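Local coordinates for protein Glucanase/chitosanase (PDB 4ZY9) that binds chitosan through this CBM32 carbohydrate-binding module, a beta-sandwich that is one part of a longer enzyme probably hydrolysing chitosan and beta-glucans, at residues Ala17-Gly22 with Asp46-Tyr51; Ala70-Tyr75 with Tyr126-Trp131. The protein carries 1 engineered substitution. One frame throughout, in Å; residues are numbered along the deposited sequence.

Contact 1: Ala17-Gly22 with Asp46-Tyr51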
loop_
_atom_site.group_PDB
_atom_site.type_symbol
_atom_site.label_atom_id
_atom_site.label_comp_id
_atom_site.label_asym_id
_atom_site.label_seq_id
_atom_site.Cartn_x
_atom_site.Cartn_y
_atom_site.Cartn_z
ATOM N N ALA A 17 -1.578 1.281 9.049
ATOM C CA ALA A 17 -0.237 0.714 8.832
ATOM C C ALA A 17 0.248 -0.063 9.980
ATOM O O ALA A 17 -0.223 0.170 11.159
ATOM C CB ALA A 17 0.796 1.778 8.466
ATOM N N SER A 18 1.194 -0.883 9.838
ATOM C CA SER A 18 1.789 -1.597 10.919
ATOM C C SER A 18 2.549 -0.645 11.863
ATOM O O SER A 18 2.561 -0.917 13.099
ATOM C CB SER A 18 2.875 -2.550 10.357
ATOM O OG SER A 18 3.687 -1.896 9.417
ATOM N N SER A 19 3.119 0.432 11.437
ATOM C CA SER A 19 3.832 1.386 12.275
ATOM C C SER A 19 3.955 2.676 11.477
ATOM O O SER A 19 3.797 2.663 10.185
ATOM C CB SER A 19 5.185 0.924 12.703
ATOM O OG SER A 19 6.061 0.829 11.623
ATOM N N ILE A 20 4.332 3.751 12.151
ATOM C CA ILE A 20 4.678 4.973 11.508
ATOM C C ILE A 20 5.970 5.487 12.127
ATOM O O ILE A 20 6.280 5.186 13.322
ATOM C CB ILE A 20 3.581 6.089 11.566
ATOM C CG1 ILE A 20 3.363 6.579 13.013
ATOM C CG2 ILE A 20 2.292 5.574 10.889
ATOM C CD1 ILE A 20 2.421 7.717 12.997
ATOM N N GLU A 21 6.732 6.243 11.416
ATOM C CA GLU A 21 7.983 6.775 11.878
ATOM C C GLU A 21 7.728 7.785 12.984
ATOM O O GLU A 21 8.582 7.800 13.962
ATOM C CB GLU A 21 8.759 7.435 10.730
ATOM C CG GLU A 21 10.202 7.797 11.095
ATOM C CD GLU A 21 10.801 8.642 10.000
ATOM O OE1 GLU A 21 11.087 9.872 10.145
ATOM O OE2 GLU A 21 10.998 8.106 8.933
ATOM N N GLY A 22 6.695 8.573 12.898
ATOM C CA GLY A 22 6.355 9.668 13.863
ATOM C C GLY A 22 5.243 10.447 13.255
ATOM O O GLY A 22 4.828 10.212 12.110
ATOM N N ASP A 46 11.438 -5.635 9.869
ATOM C CA ASP A 46 10.596 -6.313 8.889
ATOM C C ASP A 46 9.628 -7.218 9.567
ATOM O O ASP A 46 10.021 -7.823 10.639
ATOM C CB ASP A 46 11.494 -7.148 7.951
ATOM C CG ASP A 46 12.500 -6.279 7.245
ATOM O OD1 ASP A 46 12.088 -5.268 6.609
ATOM O OD2 ASP A 46 13.701 -6.546 7.332
ATOM N N PRO A 47 8.437 -7.446 9.102
ATOM C CA PRO A 47 7.835 -6.772 7.935
ATOM C C PRO A 47 7.202 -5.471 8.325
ATOM O O PRO A 47 7.119 -5.091 9.499
ATOM C CB PRO A 47 6.734 -7.774 7.505
ATOM C CG PRO A 47 6.191 -8.295 8.875
ATOM C CD PRO A 47 7.465 -8.379 9.734
ATOM N N GLN A 48 6.729 -4.712 7.365
ATOM C CA GLN A 48 5.831 -3.590 7.543
ATOM C C GLN A 48 4.744 -3.618 6.542
ATOM O O GLN A 48 4.902 -4.231 5.476
ATOM C CB GLN A 48 6.552 -2.238 7.487
ATOM C CG GLN A 48 7.678 -2.126 8.464
ATOM C CD GLN A 48 7.298 -2.021 9.946
ATOM O OE1 GLN A 48 8.201 -2.276 10.830
ATOM N NE2 GLN A 48 6.165 -1.539 10.257
ATOM N N TRP A 49 3.657 -2.980 6.745
ATOM C CA TRP A 49 2.466 -3.015 5.821
ATOM C C TRP A 49 1.661 -1.790 5.935
ATOM O O TRP A 49 1.683 -1.096 6.998
ATOM C CB TRP A 49 1.671 -4.331 6.001
ATOM C CG TRP A 49 1.152 -4.576 7.384
ATOM C CD1 TRP A 49 1.703 -5.437 8.297
ATOM C CD2 TRP A 49 0.074 -3.919 8.045
ATOM N NE1 TRP A 49 1.031 -5.407 9.458
ATOM C CE2 TRP A 49 -0.013 -4.530 9.373
ATOM C CE3 TRP A 49 -0.848 -2.995 7.676
ATOM C CZ2 TRP A 49 -0.963 -4.121 10.321
ATOM C CZ3 TRP A 49 -1.790 -2.542 8.702
ATOM C CH2 TRP A 49 -1.830 -3.131 9.944
ATOM N N ILE A 50 0.852 -1.518 4.918
ATOM C CA ILE A 50 -0.096 -0.464 4.923
ATOM C C ILE A 50 -1.283 -0.897 4.132
ATOM O O ILE A 50 -1.096 -1.488 3.034
ATOM C CB ILE A 50 0.521 0.853 4.381
ATOM C CG1 ILE A 50 -0.494 2.011 4.405
ATOM C CG2 ILE A 50 1.140 0.673 2.994
ATOM C CD1 ILE A 50 0.175 3.323 4.286
ATOM N N TYR A 51 -2.492 -0.645 4.571
ATOM C CA TYR A 51 -3.667 -0.916 3.799
ATOM C C TYR A 51 -4.604 0.250 3.803
ATOM O O TYR A 51 -4.540 1.157 4.687
ATOM C CB TYR A 51 -4.465 -2.212 4.185
ATOM C CG TYR A 51 -5.138 -2.234 5.522
ATOM C CD1 TYR A 51 -6.335 -1.579 5.765
ATOM C CD2 TYR A 51 -4.635 -2.962 6.548
ATOM C CE1 TYR A 51 -6.981 -1.695 6.997
ATOM C CE2 TYR A 51 -5.298 -3.077 7.793
ATOM C CZ TYR A 51 -6.439 -2.426 7.940
ATOM O OH TYR A 51 -7.100 -2.557 9.181
#

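Contact 2: Ala70-Tyr75 with Tyr126-Trp131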
loop_
_atom_site.group_PDB
_atom_site.type_symbol
_atom_site.label_atom_id
_atom_site.label_comp_id
_atom_site.label_asym_id
_atom_site.label_seq_id
_atom_site.Cartn_x
_atom_site.Cartn_y
_atom_site.Cartn_z
ATOM N N ALA A 70 13.146 4.768 0.531
ATOM C CA ALA A 70 13.066 3.586 1.386
ATOM C C ALA A 70 12.034 2.616 0.835
ATOM O O ALA A 70 10.836 2.534 1.370
ATOM C CB ALA A 70 12.804 4.034 2.806
ATOM N N TYR A 71 12.367 1.955 -0.263
ATOM C CA TYR A 71 11.430 1.072 -0.923
ATOM C C TYR A 71 11.498 -0.404 -0.436
ATOM O O TYR A 71 12.491 -0.795 0.211
ATOM C CB TYR A 71 11.639 1.144 -2.454
ATOM C CG TYR A 71 12.979 0.541 -2.934
ATOM C CD1 TYR A 71 14.096 1.333 -2.997
ATOM C CD2 TYR A 71 13.115 -0.773 -3.258
ATOM C CE1 TYR A 71 15.322 0.814 -3.394
ATOM C CE2 TYR A 71 14.337 -1.291 -3.644
ATOM C CZ TYR A 71 15.405 -0.476 -3.727
ATOM O OH TYR A 71 16.622 -1.015 -4.188
ATOM N N ALA A 72 10.483 -1.203 -0.806
ATOM C CA ALA A 72 10.517 -2.626 -0.491
ATOM C C ALA A 72 11.019 -3.377 -1.696
ATOM O O ALA A 72 10.532 -3.140 -2.806
ATOM C CB ALA A 72 9.145 -3.139 -0.217
ATOM N N SER A 73 12.029 -4.229 -1.531
ATOM C CA SER A 73 12.435 -5.126 -2.572
ATOM C C SER A 73 11.658 -6.431 -2.554
ATOM O O SER A 73 11.555 -7.039 -3.624
ATOM C CB SER A 73 13.938 -5.372 -2.531
ATOM O OG SER A 73 14.338 -6.019 -1.358
ATOM N N SER A 74 11.134 -6.854 -1.388
ATOM C CA SER A 74 10.199 -7.922 -1.371
ATOM C C SER A 74 8.892 -7.418 -0.849
ATOM O O SER A 74 8.946 -6.913 0.304
ATOM C CB SER A 74 10.651 -9.188 -0.560
ATOM O OG SER A 74 11.761 -9.816 -1.174
ATOM N N TYR A 75 7.821 -7.537 -1.561
ATOM C CA TYR A 75 6.458 -7.181 -1.054
ATOM C C TYR A 75 5.459 -7.897 -1.804
ATOM O O TYR A 75 5.709 -8.446 -2.940
ATOM C CB TYR A 75 6.220 -5.705 -1.086
ATOM C CG TYR A 75 6.143 -5.112 -2.506
ATOM C CD1 TYR A 75 4.883 -4.939 -3.071
ATOM C CD2 TYR A 75 7.248 -4.600 -3.151
ATOM C CE1 TYR A 75 4.775 -4.395 -4.361
ATOM C CE2 TYR A 75 7.110 -3.949 -4.387
ATOM C CZ TYR A 75 5.841 -3.859 -4.912
ATOM O OH TYR A 75 5.628 -3.261 -6.164
ATOM N N TYR A 126 16.668 1.446 6.105
ATOM C CA TYR A 126 15.790 2.362 6.854
ATOM C C TYR A 126 14.467 1.646 7.078
ATOM O O TYR A 126 14.477 0.544 7.638
ATOM C CB TYR A 126 15.680 3.747 6.189
ATOM C CG TYR A 126 17.051 4.343 5.977
ATOM C CD1 TYR A 126 17.870 4.543 7.032
ATOM C CD2 TYR A 126 17.607 4.473 4.720
ATOM C CE1 TYR A 126 19.198 5.016 6.848
ATOM C CE2 TYR A 126 18.934 4.922 4.496
ATOM C CZ TYR A 126 19.720 5.194 5.559
ATOM O OH TYR A 126 21.008 5.647 5.469
ATOM N N GLY A 127 13.317 2.275 6.713
ATOM C CA GLY A 127 12.025 1.627 6.853
ATOM C C GLY A 127 11.419 1.344 5.431
ATOM O O GLY A 127 12.149 1.045 4.479
ATOM N N TYR A 128 10.107 1.527 5.381
ATOM C CA TYR A 128 9.292 1.420 4.202
ATOM C C TYR A 128 8.558 2.737 4.043
ATOM O O TYR A 128 7.967 3.190 5.063
ATOM C CB TYR A 128 8.304 0.271 4.260
ATOM C CG TYR A 128 8.851 -1.099 4.421
ATOM C CD1 TYR A 128 9.369 -1.576 5.628
ATOM C CD2 TYR A 128 8.800 -1.980 3.340
ATOM C CE1 TYR A 128 9.844 -2.880 5.741
ATOM C CE2 TYR A 128 9.272 -3.229 3.508
ATOM C CZ TYR A 128 9.798 -3.693 4.679
ATOM O OH TYR A 128 10.281 -5.032 4.737
ATOM N N SER A 129 8.565 3.355 2.862
ATOM C CA SER A 129 7.887 4.658 2.744
ATOM C C SER A 129 7.341 4.902 1.344
ATOM O O SER A 129 7.985 4.610 0.341
ATOM C CB SER A 129 8.883 5.756 3.087
ATOM O OG SER A 129 8.312 7.011 3.034
ATOM N N LEU A 130 6.078 5.354 1.317
ATOM C CA LEU A 130 5.285 5.580 0.129
ATOM C C LEU A 130 4.788 7.005 0.083
ATOM O O LEU A 130 4.044 7.401 1.006
ATOM C CB LEU A 130 4.110 4.653 0.051
ATOM C CG LEU A 130 4.408 3.203 -0.273
ATOM C CD1 LEU A 130 3.313 2.271 0.135
ATOM C CD2 LEU A 130 4.777 3.019 -1.758
ATOM N N TRP A 131 5.090 7.751 -0.996
ATOM C CA TRP A 131 4.433 8.981 -1.286
ATOM C C TRP A 131 2.974 8.814 -1.581
ATOM O O TRP A 131 2.134 9.627 -1.165
ATOM C CB TRP A 131 5.144 9.735 -2.492
ATOM C CG TRP A 131 6.590 10.003 -2.365
ATOM C CD1 TRP A 131 7.535 9.389 -3.087
ATOM C CD2 TRP A 131 7.240 11.022 -1.544
ATOM N NE1 TRP A 131 8.758 9.929 -2.754
ATOM C CE2 TRP A 131 8.603 10.877 -1.762
ATOM C CE3 TRP A 131 6.792 11.957 -0.601
ATOM C CZ2 TRP A 131 9.519 11.755 -1.153
ATOM C CZ3 TRP A 131 7.748 12.745 0.006
ATOM C CH2 TRP A 131 9.077 12.572 -0.237
HETATM O O HOH W 1 13.816 0.496 2.404
#

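Contact 1: Ala17-Gly22 with Asp46-Tyr51
Ser18 and Trp49 hold each other through two hydrogen bonds, each given by a backbone N-H, one to a carbonyl and one to the serine hydroxyl. Ser18 N donates to Trp49 O at 2.9 Å, with the donor tilted 27° out of the carbonyl plane. The same oxygen, Trp49 O, lies 3.2 Å from Ala17 CA in a CA-H...O contact. In return Trp49 N donates to Ser18 OG, an almost straight bond of 2.9 Å. The hydroxyl can take the place of a backbone carbonyl because chi1 of 46° sets OG between the backbone N and the carbonyl carbon, turned back to the neighbouring strand. Serine suits this point, where the edge strand 14-17 runs out into loop: its short side chain carries the pairing one step further. Ser19 OG is hydrogen-bonded to Ala42 N, tying down the departing loop.

The apolar contacts centre on the indole. Ser18 CB stands over the five-membered ring in a CH-pi contact, 3.6 Å from its centroid and 12° off the normal, while Ala17 C and Ser18 N cover the same face nearer the six-membered rim. With an alanine at this point the indole is gone, and the Ser18 methylene would probably lose its packing surface and Arg116 its cation-pi partner. Ala17 and Ile50 form an antiparallel non-hydrogen-bonded pair, CB to CB 4.2 Å, their side chains packed on the same sheet face.

On that face both touch Trp39, and Ile50 packs on the engineered Met117. On the other face Trp49 meets His118 and Arg116. Strand 48-54 pairs with 14-17 on one flank and 114-122 on the other, near the edge of one sheet of the galactose-binding-like CBM32 beta-sandwich.

Contact 2: Ala70-Tyr75 with Tyr126-Trp131
Ser129 N donates to Ala70 O across 2.8 Å, in the plane of the carbonyl though bent at the hydrogen to 141°. The same oxygen also meets Tyr128 CA in a CA-H...O contact, so one carbonyl gathers two donors from consecutive residues. Ala70 CB points to the opposite segment and packs by Gly127 O at 3.5 Å, with Tyr126 CB a little farther away.

The CB of Tyr128 leads away from 70-75, but chi1 of -60° places CG anti to the carbonyl carbon, beside the backbone N, and the ring swings round to Ala72. On one side of the ring CD2 and then CE2 meet Ala72 CB, which sits at the ring edge near its plane, 3.7 Å from CE2. The CD1 side packs on Gln48. At the tip OH is hydrogen-bonded to Asp46 OD1, which also forms a salt bridge with Arg122. Tyrosine suits this place because its flat body packs in a buried place between loops while its hydroxyl reaches a carboxylate.

Water 1 donates to Tyr71 O at 2.9 Å and to Gly127 O at 2.7 Å. Ser129 OG turns instead to Trp39 O and Arg38 NH1.

The contact packs loops together at an end of the CBM32 beta-sandwich. Its polar links rest on backbone atoms and a water, with small methyls and a ring edge as the apolar filling. Such chemistry implies that the loop 70-75 is joined to the loop and strand start at 126-131 chiefly through main chain, and that the water, donating to both, bridges two acceptors that could not bond each other.

How the contacts relate
Both contacts belong to one CBM32 beta-sandwich, but they hold different elements. Contact 1 is partly buried and continues the pairing of edge strand 14-17 with strand 48-54, combining antiparallel backbone geometry with an indole face. Contact 2 is more deeply buried, although Tyr126 is exposed, and joins the loop before strand 75-80 to the start of strand 129-136 through one direct backbone bond, a water and small apolar groups. Their centres are about 10 Å apart and the two touch directly: besides the tyrosine-aspartate link, Ile50 CG2 packs 3.9 Å from Leu130 CD1, bringing strands from the two sheets together in the interior.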